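Side-chain contacts in putative uncharacterized protein (Ustilago maydis, PDB 4GNX), which binds single-stranded DNA as a subunit of replication protein A, through OB folds of which one carries a zinc site: residues G203-D208 / S213-S218; N326-E331 / A338-R343; S347-D352 / Q356-G361. All coordinates share one frame; numbering follows the deposited sequence.

Interaction 1: G203-D208 / S213-S218; sequences GVKVGD and SLSMFS. With nucleotides of chain G.
In an OB-fold domain of replication protein A, K205 and F217 lie on the DNA-facing side of the beta hairpin formed by strands 198-207 and 213-217. Two hydrogen-bonded antiparallel pairs, K205 with S215 and G207 with S213, hold the strands together; K205 N donates to S215 O at 2.7 Å, and G207 N to S213 O at 2.6 Å. On this framework the K205 and F217 side chains cross at about a right angle. The lysine CB sits over the ring face, 4.1 Å from the centroid, a CH-pi contact, while CD comes within 3.5 Å of F217 CZ. With CG anti to the backbone N (chi1 -167°) the lysine runs past the phenyl group, and a bend at chi3 (59°) turns its end to the DNA. There K205 NZ donates to two nucleotides of chain G, at 2.9 Å to OP2 of DT6 and 3.2 Å to O4 of DT7, so that one ammonium group spans a phosphate and a base. S218 N donates a hydrogen bond to O2 of DT5 at 2.9 Å. S215 lies beside K205 on the same face, and its OG is hydrogen-bonded to W180 NE1. The other face is apolar: V204 CG1 packs on L214 CB at 3.7 Å, and V206 CG2 touches L214 CD2. L214 also rests on V175 and L177 of strand 174-180, which M216 joins through L177 and L179, while V206 meets C136 of strand 135-152; the hairpin thus has DNA on one face and neighbouring strands of the barrel on the other.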
loop_
_atom_site.group_PDB
_atom_site.type_symbol
_atom_site.label_atom_id
_atom_site.label_comp_id
_atom_site.label_asym_id
_atom_site.label_seq_id
_atom_site.Cartn_x
_atom_site.Cartn_y
_atom_site.Cartn_z
ATOM N N GLY C 203 18.070 -12.667 -0.368
ATOM C CA GLY C 203 16.871 -11.926 -0.756
ATOM C C GLY C 203 15.651 -12.810 -0.899
ATOM O O GLY C 203 15.259 -13.159 -2.005
ATOM N N VAL C 204 15.054 -13.169 0.230
ATOM C CA VAL C 204 13.921 -14.071 0.251
ATOM C C VAL C 204 12.747 -13.338 0.896
ATOM O O VAL C 204 12.951 -12.520 1.795
ATOM C CB VAL C 204 14.312 -15.353 1.014
ATOM C CG1 VAL C 204 13.104 -16.147 1.487
ATOM C CG2 VAL C 204 15.189 -16.216 0.129
ATOM N N LYS C 205 11.527 -13.606 0.423
ATOM C CA LYS C 205 10.331 -12.950 0.963
ATOM C C LYS C 205 9.842 -13.652 2.213
ATOM O O LYS C 205 9.735 -14.874 2.235
ATOM C CB LYS C 205 9.200 -12.897 -0.065
ATOM C CG LYS C 205 8.077 -11.946 0.344
ATOM C CD LYS C 205 6.822 -12.071 -0.517
ATOM C CE LYS C 205 6.229 -13.476 -0.493
ATOM N NZ LYS C 205 4.968 -13.547 -1.282
ATOM N N VAL C 206 9.548 -12.867 3.250
ATOM C CA VAL C 206 8.952 -13.385 4.486
ATOM C C VAL C 206 7.422 -13.274 4.446
ATOM O O VAL C 206 6.863 -12.170 4.448
ATOM C CB VAL C 206 9.491 -12.645 5.727
ATOM C CG1 VAL C 206 8.743 -13.072 6.987
ATOM C CG2 VAL C 206 10.990 -12.870 5.877
ATOM N N GLY C 207 6.756 -14.427 4.387
ATOM C CA GLY C 207 5.300 -14.501 4.530
ATOM C C GLY C 207 4.914 -14.910 5.944
ATOM O O GLY C 207 5.755 -15.417 6.707
ATOM N N ASP C 208 3.649 -14.692 6.296
ATOM C CA ASP C 208 3.182 -14.983 7.644
ATOM C C ASP C 208 2.284 -16.225 7.722
ATOM O O ASP C 208 1.709 -16.524 8.771
ATOM C CB ASP C 208 2.496 -13.754 8.245
ATOM C CG ASP C 208 1.084 -13.568 7.745
ATOM O OD1 ASP C 208 0.271 -12.991 8.498
ATOM O OD2 ASP C 208 0.778 -14.004 6.614
ATOM N N SER C 213 6.798 -17.951 7.170
ATOM C CA SER C 213 7.201 -18.813 6.065
ATOM C C SER C 213 7.901 -18.008 4.976
ATOM O O SER C 213 7.813 -16.775 4.948
ATOM C CB SER C 213 6.002 -19.572 5.494
ATOM O OG SER C 213 5.020 -18.682 5.001
ATOM N N LEU C 214 8.599 -18.716 4.089
ATOM C CA LEU C 214 9.466 -18.085 3.097
ATOM C C LEU C 214 9.070 -18.373 1.663
ATOM O O LEU C 214 8.500 -19.421 1.355
ATOM C CB LEU C 214 10.917 -18.494 3.317
ATOM C CG LEU C 214 11.485 -18.142 4.686
ATOM C CD1 LEU C 214 12.865 -18.766 4.868
ATOM C CD2 LEU C 214 11.515 -16.639 4.903
ATOM N N SER C 215 9.378 -17.419 0.796
ATOM C CA SER C 215 9.147 -17.544 -0.624
ATOM C C SER C 215 10.235 -16.803 -1.383
ATOM O O SER C 215 10.748 -15.783 -0.910
ATOM C CB SER C 215 7.787 -16.966 -0.992
ATOM O OG SER C 215 7.714 -16.730 -2.386
ATOM N N MET C 216 10.566 -17.305 -2.570
ATOM C CA MET C 216 11.563 -16.657 -3.418
ATOM C C MET C 216 10.983 -15.597 -4.341
ATOM O O MET C 216 9.833 -15.682 -4.761
ATOM C CB MET C 216 12.346 -17.690 -4.221
ATOM C CG MET C 216 13.272 -18.507 -3.336
ATOM S SD MET C 216 14.866 -18.955 -4.070
ATOM C CE MET C 216 14.310 -19.924 -5.476
ATOM N N PHE C 217 11.794 -14.584 -4.617
ATOM C CA PHE C 217 11.551 -13.645 -5.703
ATOM C C PHE C 217 12.410 -13.982 -6.921
ATOM O O PHE C 217 13.430 -14.671 -6.807
ATOM C CB PHE C 217 11.887 -12.235 -5.250
ATOM C CG PHE C 217 10.828 -11.606 -4.412
ATOM C CD1 PHE C 217 11.172 -10.828 -3.317
ATOM C CD2 PHE C 217 9.481 -11.786 -4.721
ATOM C CE1 PHE C 217 10.197 -10.232 -2.543
ATOM C CE2 PHE C 217 8.499 -11.197 -3.948
ATOM C CZ PHE C 217 8.859 -10.412 -2.858
ATOM N N SER C 218 11.991 -13.481 -8.081
ATOM C CA SER C 218 12.757 -13.575 -9.325
ATOM C C SER C 218 14.234 -13.354 -9.052
ATOM O O SER C 218 15.095 -14.069 -9.566
ATOM C CB SER C 218 12.245 -12.513 -10.303
ATOM O OG SER C 218 13.155 -12.232 -11.356
ATOM P P DT G 5 3.028 -8.292 -10.780
ATOM O OP1 DT G 5 1.681 -8.042 -10.205
ATOM O OP2 DT G 5 4.086 -7.257 -10.611
ATOM O "O5'" DT G 5 3.533 -9.641 -10.086
ATOM C "C5'" DT G 5 3.859 -9.673 -8.674
ATOM C "C4'" DT G 5 4.510 -10.980 -8.270
ATOM O "O4'" DT G 5 5.588 -11.316 -9.178
ATOM C "C3'" DT G 5 5.141 -10.978 -6.875
ATOM O "O3'" DT G 5 5.112 -12.291 -6.300
ATOM C "C2'" DT G 5 6.585 -10.608 -7.159
ATOM C "C1'" DT G 5 6.833 -11.316 -8.482
ATOM N N1 DT G 5 7.846 -10.682 -9.353
ATOM C C2 DT G 5 9.110 -11.226 -9.372
ATOM O O2 DT G 5 9.432 -12.190 -8.696
ATOM N N3 DT G 5 9.995 -10.590 -10.210
ATOM C C4 DT G 5 9.744 -9.494 -11.017
ATOM O O4 DT G 5 10.639 -9.035 -11.723
ATOM C C5 DT G 5 8.395 -8.976 -10.948
ATOM C C7 DT G 5 8.031 -7.788 -11.781
ATOM C C6 DT G 5 7.528 -9.585 -10.129
ATOM P P DT G 6 4.446 -12.732 -4.902
ATOM O OP1 DT G 6 3.714 -11.610 -4.262
ATOM O OP2 DT G 6 5.491 -13.455 -4.129
ATOM O "O5'" DT G 6 3.364 -13.786 -5.413
ATOM C "C5'" DT G 6 2.096 -13.351 -5.952
ATOM C "C4'" DT G 6 1.573 -14.333 -6.977
ATOM O "O4'" DT G 6 2.557 -14.561 -8.014
ATOM C "C3'" DT G 6 1.187 -15.707 -6.432
ATOM O "O3'" DT G 6 -0.105 -16.070 -6.924
ATOM C "C2'" DT G 6 2.292 -16.630 -6.919
ATOM C "C1'" DT G 6 2.835 -15.945 -8.164
ATOM N N1 DT G 6 4.298 -16.095 -8.349
ATOM C C2 DT G 6 4.766 -16.775 -9.451
ATOM O O2 DT G 6 4.034 -17.273 -10.291
ATOM N N3 DT G 6 6.134 -16.854 -9.535
ATOM C C4 DT G 6 7.058 -16.332 -8.649
ATOM O O4 DT G 6 8.258 -16.486 -8.856
ATOM C C5 DT G 6 6.497 -15.626 -7.521
ATOM C C7 DT G 6 7.420 -15.020 -6.511
ATOM C C6 DT G 6 5.164 -15.545 -7.428
ATOM P P DT G 7 -1.272 -16.226 -5.850
ATOM O OP1 DT G 7 -2.576 -16.319 -6.555
ATOM O OP2 DT G 7 -1.069 -15.170 -4.824
ATOM O "O5'" DT G 7 -0.920 -17.646 -5.217
ATOM C "C5'" DT G 7 -0.860 -18.831 -6.040
ATOM C "C4'" DT G 7 -0.654 -20.066 -5.192
ATOM O "O4'" DT G 7 0.644 -20.028 -4.558
ATOM C "C3'" DT G 7 -1.655 -20.267 -4.058
ATOM O "O3'" DT G 7 -1.846 -21.672 -3.886
ATOM C "C2'" DT G 7 -0.945 -19.664 -2.858
ATOM C "C1'" DT G 7 0.507 -20.016 -3.141
ATOM N N1 DT G 7 1.524 -19.089 -2.605
ATOM C C2 DT G 7 2.600 -19.642 -1.950
ATOM O O2 DT G 7 2.721 -20.840 -1.762
ATOM N N3 DT G 7 3.532 -18.735 -1.514
ATOM C C4 DT G 7 3.506 -17.363 -1.680
ATOM O O4 DT G 7 4.417 -16.676 -1.231
ATOM C C5 DT G 7 2.352 -16.851 -2.382
ATOM C C7 DT G 7 2.229 -15.376 -2.594
ATOM C C6 DT G 7 1.435 -17.729 -2.812
#

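Interaction 2: N326-E331 / A338-R343; sequences NNWRCE and ATPEYR. With ZN (zinc ion), chain I.
W328 and P340 meet where the zinc ribbon inserted in the C-terminal OB-fold domain returns to strand 341-352. From CB, which points toward the 338-343 segment, the indole is set by a chi1 of -68° that keeps CG beside the backbone N. CG approaches P340 CB at 4.1 Å. The next atom, CD1, has two neighbours: A338 O lies 3.5 Å away, at the indole edge and in its plane, and P340 CD is 3.9 Å off. NE1 faces P340 CG at 3.9 Å, and CE2 is only slightly farther from the same carbon. P340 CG therefore stands over the five-membered ring, 13° off its normal, in a CH-pi contact, offset toward the rim of the indole as a whole. No hydrogen bond joins the two segments; T309 of strand 290-310 touches both W328 and P340 and ties them to the OB-fold sheet. Two residues along strand 328-330, C330 serves the metal instead, completing with C311, C316 and C333 a four-cysteine site. R329, between them, pairs its NH1 with E331 OE1 at 2.7 Å and its NH2 with D334. C330 SG binds the zinc ion at 2.4 Å.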
loop_
_atom_site.group_PDB
_atom_site.type_symbol
_atom_site.label_atom_id
_atom_site.label_comp_id
_atom_site.label_asym_id
_atom_site.label_seq_id
_atom_site.Cartn_x
_atom_site.Cartn_y
_atom_site.Cartn_z
ATOM N N ASN C 326 -45.588 -11.399 26.591
ATOM C CA ASN C 326 -44.807 -10.238 26.098
ATOM C C ASN C 326 -43.380 -10.155 26.602
ATOM O O ASN C 326 -42.793 -9.076 26.673
ATOM C CB ASN C 326 -45.532 -8.903 26.332
ATOM C CG ASN C 326 -46.827 -8.800 25.557
ATOM O OD1 ASN C 326 -46.894 -9.104 24.360
ATOM N ND2 ASN C 326 -47.876 -8.375 26.247
ATOM N N ASN C 327 -42.824 -11.302 26.943
ATOM C CA ASN C 327 -41.441 -11.386 27.334
ATOM C C ASN C 327 -40.615 -11.832 26.156
ATOM O O ASN C 327 -41.157 -12.349 25.188
ATOM C CB ASN C 327 -41.301 -12.350 28.503
ATOM C CG ASN C 327 -41.836 -11.762 29.787
ATOM O OD1 ASN C 327 -41.625 -10.568 30.050
ATOM N ND2 ASN C 327 -42.544 -12.581 30.592
ATOM N N TRP C 328 -39.309 -11.623 26.235
ATOM C CA TRP C 328 -38.413 -12.077 25.183
ATOM C C TRP C 328 -37.950 -13.492 25.404
ATOM O O TRP C 328 -37.214 -13.755 26.360
ATOM C CB TRP C 328 -37.244 -11.116 25.042
ATOM C CG TRP C 328 -37.713 -9.790 24.512
ATOM C CD1 TRP C 328 -38.085 -8.666 25.236
ATOM C CD2 TRP C 328 -37.928 -9.428 23.118
ATOM N NE1 TRP C 328 -38.478 -7.659 24.408
ATOM C CE2 TRP C 328 -38.410 -8.051 23.125
ATOM C CE3 TRP C 328 -37.745 -10.074 21.905
ATOM C CZ2 TRP C 328 -38.699 -7.371 21.956
ATOM C CZ3 TRP C 328 -38.040 -9.378 20.738
ATOM C CH2 TRP C 328 -38.505 -8.056 20.767
ATOM N N ARG C 329 -38.378 -14.408 24.523
ATOM C CA ARG C 329 -38.008 -15.828 24.626
ATOM C C ARG C 329 -36.838 -16.290 23.722
ATOM O O ARG C 329 -36.841 -16.032 22.506
ATOM C CB ARG C 329 -39.234 -16.743 24.437
ATOM C CG ARG C 329 -38.883 -18.228 24.463
ATOM C CD ARG C 329 -40.026 -19.132 24.894
ATOM N NE ARG C 329 -39.519 -20.423 25.396
ATOM C CZ ARG C 329 -39.311 -21.512 24.648
ATOM N NH1 ARG C 329 -39.575 -21.506 23.345
ATOM N NH2 ARG C 329 -38.837 -22.617 25.203
ATOM N N CYS C 330 -35.864 -16.985 24.334
ATOM C CA CYS C 330 -34.820 -17.722 23.611
ATOM C C CYS C 330 -35.213 -19.184 23.457
ATOM O O CYS C 330 -35.730 -19.789 24.397
ATOM C CB CYS C 330 -33.466 -17.647 24.340
ATOM S SG CYS C 330 -32.117 -18.483 23.451
ATOM N N GLU C 331 -34.957 -19.755 22.281
ATOM C CA GLU C 331 -35.226 -21.183 22.048
ATOM C C GLU C 331 -34.161 -22.067 22.698
ATOM O O GLU C 331 -34.470 -22.865 23.581
ATOM C CB GLU C 331 -35.334 -21.511 20.546
ATOM C CG GLU C 331 -36.554 -20.953 19.826
ATOM C CD GLU C 331 -37.829 -21.119 20.623
ATOM O OE1 GLU C 331 -38.083 -20.289 21.523
ATOM O OE2 GLU C 331 -38.582 -22.074 20.345
ATOM N N ALA C 338 -37.223 -9.954 30.546
ATOM C CA ALA C 338 -37.888 -8.663 30.302
ATOM C C ALA C 338 -37.131 -7.805 29.281
ATOM O O ALA C 338 -37.744 -7.148 28.426
ATOM C CB ALA C 338 -38.064 -7.895 31.601
ATOM N N THR C 339 -35.802 -7.830 29.371
ATOM C CA THR C 339 -34.940 -7.009 28.535
ATOM C C THR C 339 -34.175 -7.883 27.544
ATOM O O THR C 339 -33.628 -8.922 27.935
ATOM C CB THR C 339 -33.937 -6.224 29.405
ATOM O OG1 THR C 339 -34.642 -5.541 30.450
ATOM C CG2 THR C 339 -33.148 -5.204 28.586
ATOM N N PRO C 340 -34.140 -7.469 26.256
ATOM C CA PRO C 340 -33.296 -8.142 25.292
ATOM C C PRO C 340 -31.940 -7.460 25.204
ATOM O O PRO C 340 -31.812 -6.280 25.537
ATOM C CB PRO C 340 -34.060 -7.954 23.980
ATOM C CG PRO C 340 -34.750 -6.641 24.141
ATOM C CD PRO C 340 -34.917 -6.386 25.621
ATOM N N GLU C 341 -30.937 -8.214 24.772
ATOM C CA GLU C 341 -29.642 -7.655 24.413
ATOM C C GLU C 341 -29.709 -7.273 22.942
ATOM O O GLU C 341 -30.400 -7.922 22.157
ATOM C CB GLU C 341 -28.537 -8.693 24.611
ATOM C CG GLU C 341 -27.296 -8.161 25.322
ATOM C CD GLU C 341 -27.291 -8.526 26.795
ATOM O OE1 GLU C 341 -26.910 -9.678 27.115
ATOM O OE2 GLU C 341 -27.675 -7.666 27.626
ATOM N N TYR C 342 -28.991 -6.225 22.562
ATOM C CA TYR C 342 -28.975 -5.827 21.164
ATOM C C TYR C 342 -27.614 -6.078 20.568
ATOM O O TYR C 342 -26.609 -5.631 21.096
ATOM C CB TYR C 342 -29.401 -4.372 21.000
ATOM C CG TYR C 342 -30.826 -4.106 21.455
ATOM C CD1 TYR C 342 -31.081 -3.580 22.726
ATOM C CD2 TYR C 342 -31.918 -4.385 20.623
ATOM C CE1 TYR C 342 -32.375 -3.325 23.153
ATOM C CE2 TYR C 342 -33.220 -4.131 21.043
ATOM C CZ TYR C 342 -33.442 -3.604 22.310
ATOM O OH TYR C 342 -34.727 -3.352 22.754
ATOM N N ARG C 343 -27.593 -6.834 19.484
ATOM C CA ARG C 343 -26.358 -7.136 18.793
ATOM C C ARG C 343 -26.425 -6.623 17.359
ATOM O O ARG C 343 -27.498 -6.554 16.767
ATOM C CB ARG C 343 -26.092 -8.642 18.801
ATOM C CG ARG C 343 -25.727 -9.206 20.156
ATOM C CD ARG C 343 -25.122 -10.597 20.043
ATOM N NE ARG C 343 -23.669 -10.606 19.828
ATOM C CZ ARG C 343 -22.750 -10.422 20.779
ATOM N NH1 ARG C 343 -23.096 -10.186 22.043
ATOM N NH2 ARG C 343 -21.466 -10.470 20.468
HETATM ZN ZN ZN I . -30.028 -18.237 24.499
#

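Interaction 3: S347-D352 / Q356-G361; sequences STNVAD and QMWLSG. With nucleotides of chain G.
A chi1 of -169°, with CG anti to the backbone N, carries the N349 side chain across the indole of W358, whose own chi1 of -75° swings the ring back toward strand 341-352. N349 CB stands almost on the normal of the six-membered ring, 3.6 Å from its centroid, in a CH-pi contact. Farther out, the amide is inclined by 45° to the indole, and ND2 lies over the same face, 3.3 Å from W358 NE1; both are donors, so this is packing and no hydrogen bond. Q356 CG lies against the amide, 3.3 Å from both N349 OD1 and ND2. Over the opposite indole face lies the thymine of DT18 of chain G, the two planes nearly parallel, its C4 3.5 Å from W358 CG. S347, whose backbone O lies at the indole edge, donates from OG to O2 of that base at 2.8 Å, adding a polar hold. These groups belong to the hairpin of strands 341-352 and 355-362 in the OB fold, where an aromatic side chain against a base is a familiar way of binding single-stranded DNA. Backbone hydrogen bonds pair T348 with L359 and V350 with M357. On the sheet's other face V350 CG2 meets L359 CD1 at 3.8 Å and both residues pack on F402 of strand 398-411, while M357 reaches I275 and V278 of helix 275-280; T348 OG1 is hydrogen-bonded to Y300 O.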
loop_
_atom_site.group_PDB
_atom_site.type_symbol
_atom_site.label_atom_id
_atom_site.label_comp_id
_atom_site.label_asym_id
_atom_site.label_seq_id
_atom_site.Cartn_x
_atom_site.Cartn_y
_atom_site.Cartn_z
ATOM N N SER C 347 -24.706 -4.206 7.844
ATOM C CA SER C 347 -24.558 -4.301 6.403
ATOM C C SER C 347 -23.981 -2.993 5.868
ATOM O O SER C 347 -24.665 -1.960 5.867
ATOM C CB SER C 347 -25.905 -4.580 5.754
ATOM O OG SER C 347 -25.730 -5.330 4.571
ATOM N N THR C 348 -22.729 -3.023 5.410
ATOM C CA THR C 348 -22.058 -1.789 5.013
ATOM C C THR C 348 -21.443 -1.792 3.625
ATOM O O THR C 348 -20.726 -2.709 3.270
ATOM C CB THR C 348 -20.983 -1.393 6.034
ATOM O OG1 THR C 348 -20.491 -0.101 5.688
ATOM C CG2 THR C 348 -19.823 -2.387 6.048
ATOM N N ASN C 349 -21.724 -0.749 2.853
ATOM C CA ASN C 349 -21.153 -0.579 1.519
ATOM C C ASN C 349 -19.843 0.232 1.527
ATOM O O ASN C 349 -19.812 1.403 1.920
ATOM C CB ASN C 349 -22.180 0.076 0.587
ATOM C CG ASN C 349 -21.759 0.047 -0.880
ATOM O OD1 ASN C 349 -21.567 1.083 -1.486
ATOM N ND2 ASN C 349 -21.625 -1.146 -1.453
ATOM N N VAL C 350 -18.760 -0.401 1.085
ATOM C CA VAL C 350 -17.441 0.221 1.102
ATOM C C VAL C 350 -16.923 0.373 -0.309
ATOM O O VAL C 350 -17.222 -0.451 -1.175
ATOM C CB VAL C 350 -16.413 -0.569 1.959
ATOM C CG1 VAL C 350 -16.951 -0.795 3.368
ATOM C CG2 VAL C 350 -16.007 -1.883 1.302
ATOM N N ALA C 351 -16.150 1.433 -0.536
ATOM C CA ALA C 351 -15.620 1.738 -1.867
ATOM C C ALA C 351 -14.149 2.087 -1.826
ATOM O O ALA C 351 -13.639 2.519 -0.804
ATOM C CB ALA C 351 -16.395 2.876 -2.492
ATOM N N ASP C 352 -13.473 1.853 -2.940
ATOM C CA ASP C 352 -12.142 2.395 -3.190
ATOM C C ASP C 352 -12.131 2.916 -4.623
ATOM O O ASP C 352 -13.203 3.168 -5.187
ATOM C CB ASP C 352 -11.047 1.358 -2.923
ATOM C CG ASP C 352 -11.089 0.134 -3.885
ATOM O OD1 ASP C 352 -11.915 0.092 -4.844
ATOM O OD2 ASP C 352 -10.256 -0.803 -3.659
ATOM N N GLN C 356 -16.929 -0.791 -5.651
ATOM C CA GLN C 356 -17.688 -0.690 -4.425
ATOM C C GLN C 356 -18.135 -2.107 -4.003
ATOM O O GLN C 356 -18.383 -2.968 -4.837
ATOM C CB GLN C 356 -18.816 0.339 -4.629
ATOM C CG GLN C 356 -20.237 -0.101 -4.313
ATOM C CD GLN C 356 -20.771 -1.127 -5.287
ATOM O OE1 GLN C 356 -20.784 -0.898 -6.502
ATOM N NE2 GLN C 356 -21.210 -2.274 -4.757
ATOM N N MET C 357 -18.203 -2.363 -2.713
ATOM C CA MET C 357 -18.488 -3.713 -2.256
ATOM C C MET C 357 -19.205 -3.754 -0.912
ATOM O O MET C 357 -18.906 -2.968 -0.013
ATOM C CB MET C 357 -17.173 -4.484 -2.180
ATOM C CG MET C 357 -17.119 -5.620 -1.175
ATOM S SD MET C 357 -15.415 -5.903 -0.677
ATOM C CE MET C 357 -14.819 -6.748 -2.142
ATOM N N TRP C 358 -20.115 -4.712 -0.777
ATOM C CA TRP C 358 -20.858 -4.918 0.471
ATOM C C TRP C 358 -20.193 -5.832 1.440
ATOM O O TRP C 358 -19.785 -6.939 1.071
ATOM C CB TRP C 358 -22.210 -5.469 0.144
ATOM C CG TRP C 358 -23.127 -4.407 -0.407
ATOM C CD1 TRP C 358 -23.421 -4.148 -1.732
ATOM C CD2 TRP C 358 -23.893 -3.418 0.353
ATOM N NE1 TRP C 358 -24.289 -3.107 -1.836
ATOM C CE2 TRP C 358 -24.618 -2.625 -0.632
ATOM C CE3 TRP C 358 -24.060 -3.140 1.705
ATOM C CZ2 TRP C 358 -25.474 -1.595 -0.266
ATOM C CZ3 TRP C 358 -24.916 -2.092 2.066
ATOM C CH2 TRP C 358 -25.607 -1.337 1.102
ATOM N N LEU C 359 -20.088 -5.369 2.685
ATOM C CA LEU C 359 -19.498 -6.133 3.788
ATOM C C LEU C 359 -20.485 -6.309 4.944
ATOM O O LEU C 359 -21.260 -5.410 5.257
ATOM C CB LEU C 359 -18.235 -5.434 4.308
ATOM C CG LEU C 359 -17.033 -5.240 3.372
ATOM C CD1 LEU C 359 -15.933 -4.445 4.049
ATOM C CD2 LEU C 359 -16.449 -6.549 2.903
ATOM N N SER C 360 -20.465 -7.465 5.590
ATOM C CA SER C 360 -21.229 -7.606 6.832
ATOM C C SER C 360 -20.330 -7.734 8.040
ATOM O O SER C 360 -19.254 -8.337 7.971
ATOM C CB SER C 360 -22.238 -8.752 6.779
ATOM O OG SER C 360 -21.645 -9.912 6.254
ATOM N N GLY C 361 -20.791 -7.129 9.131
ATOM C CA GLY C 361 -20.050 -7.057 10.377
ATOM C C GLY C 361 -20.894 -7.444 11.583
ATOM O O GLY C 361 -22.120 -7.272 11.602
ATOM P P DT G 18 -31.700 -4.553 -2.951
ATOM O OP1 DT G 18 -33.178 -4.601 -3.117
ATOM O OP2 DT G 18 -30.827 -4.514 -4.152
ATOM O "O5'" DT G 18 -31.363 -3.289 -2.045
ATOM C "C5'" DT G 18 -32.172 -2.955 -0.897
ATOM C "C4'" DT G 18 -31.290 -2.596 0.277
ATOM O "O4'" DT G 18 -30.456 -3.728 0.584
ATOM C "C3'" DT G 18 -30.329 -1.432 0.023
ATOM O "O3'" DT G 18 -30.861 -0.167 0.458
ATOM C "C2'" DT G 18 -29.058 -1.824 0.759
ATOM C "C1'" DT G 18 -29.219 -3.297 1.116
ATOM N N1 DT G 18 -28.178 -4.196 0.594
ATOM C C2 DT G 18 -27.519 -4.992 1.501
ATOM O O2 DT G 18 -27.739 -4.958 2.701
ATOM N N3 DT G 18 -26.582 -5.832 0.952
ATOM C C4 DT G 18 -26.256 -5.959 -0.384
ATOM O O4 DT G 18 -25.391 -6.760 -0.728
ATOM C C5 DT G 18 -26.995 -5.103 -1.284
ATOM C C7 DT G 18 -26.706 -5.169 -2.751
ATOM C C6 DT G 18 -27.914 -4.280 -0.757
#

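Interactions 1 and 3 are buried antiparallel hairpins of two different OB-fold domains, their centres about 32 Å apart, and each turns one face to the strand of DNA in chain G and the other to hydrophobic neighbours. Their means differ: interaction 1 grips phosphate and base with a lysine braced on an aromatic ring, whereas interaction 3 lays the base over the aromatic ring itself. Interaction 2 lies at the surface, its centre about 45 Å from the centre of the chain, and its segments meet by proline-indole packing without backbone pairing. It shares strand 341-352 with interaction 3, so that one strand runs from the zinc-bearing insertion into the DNA-binding hairpin.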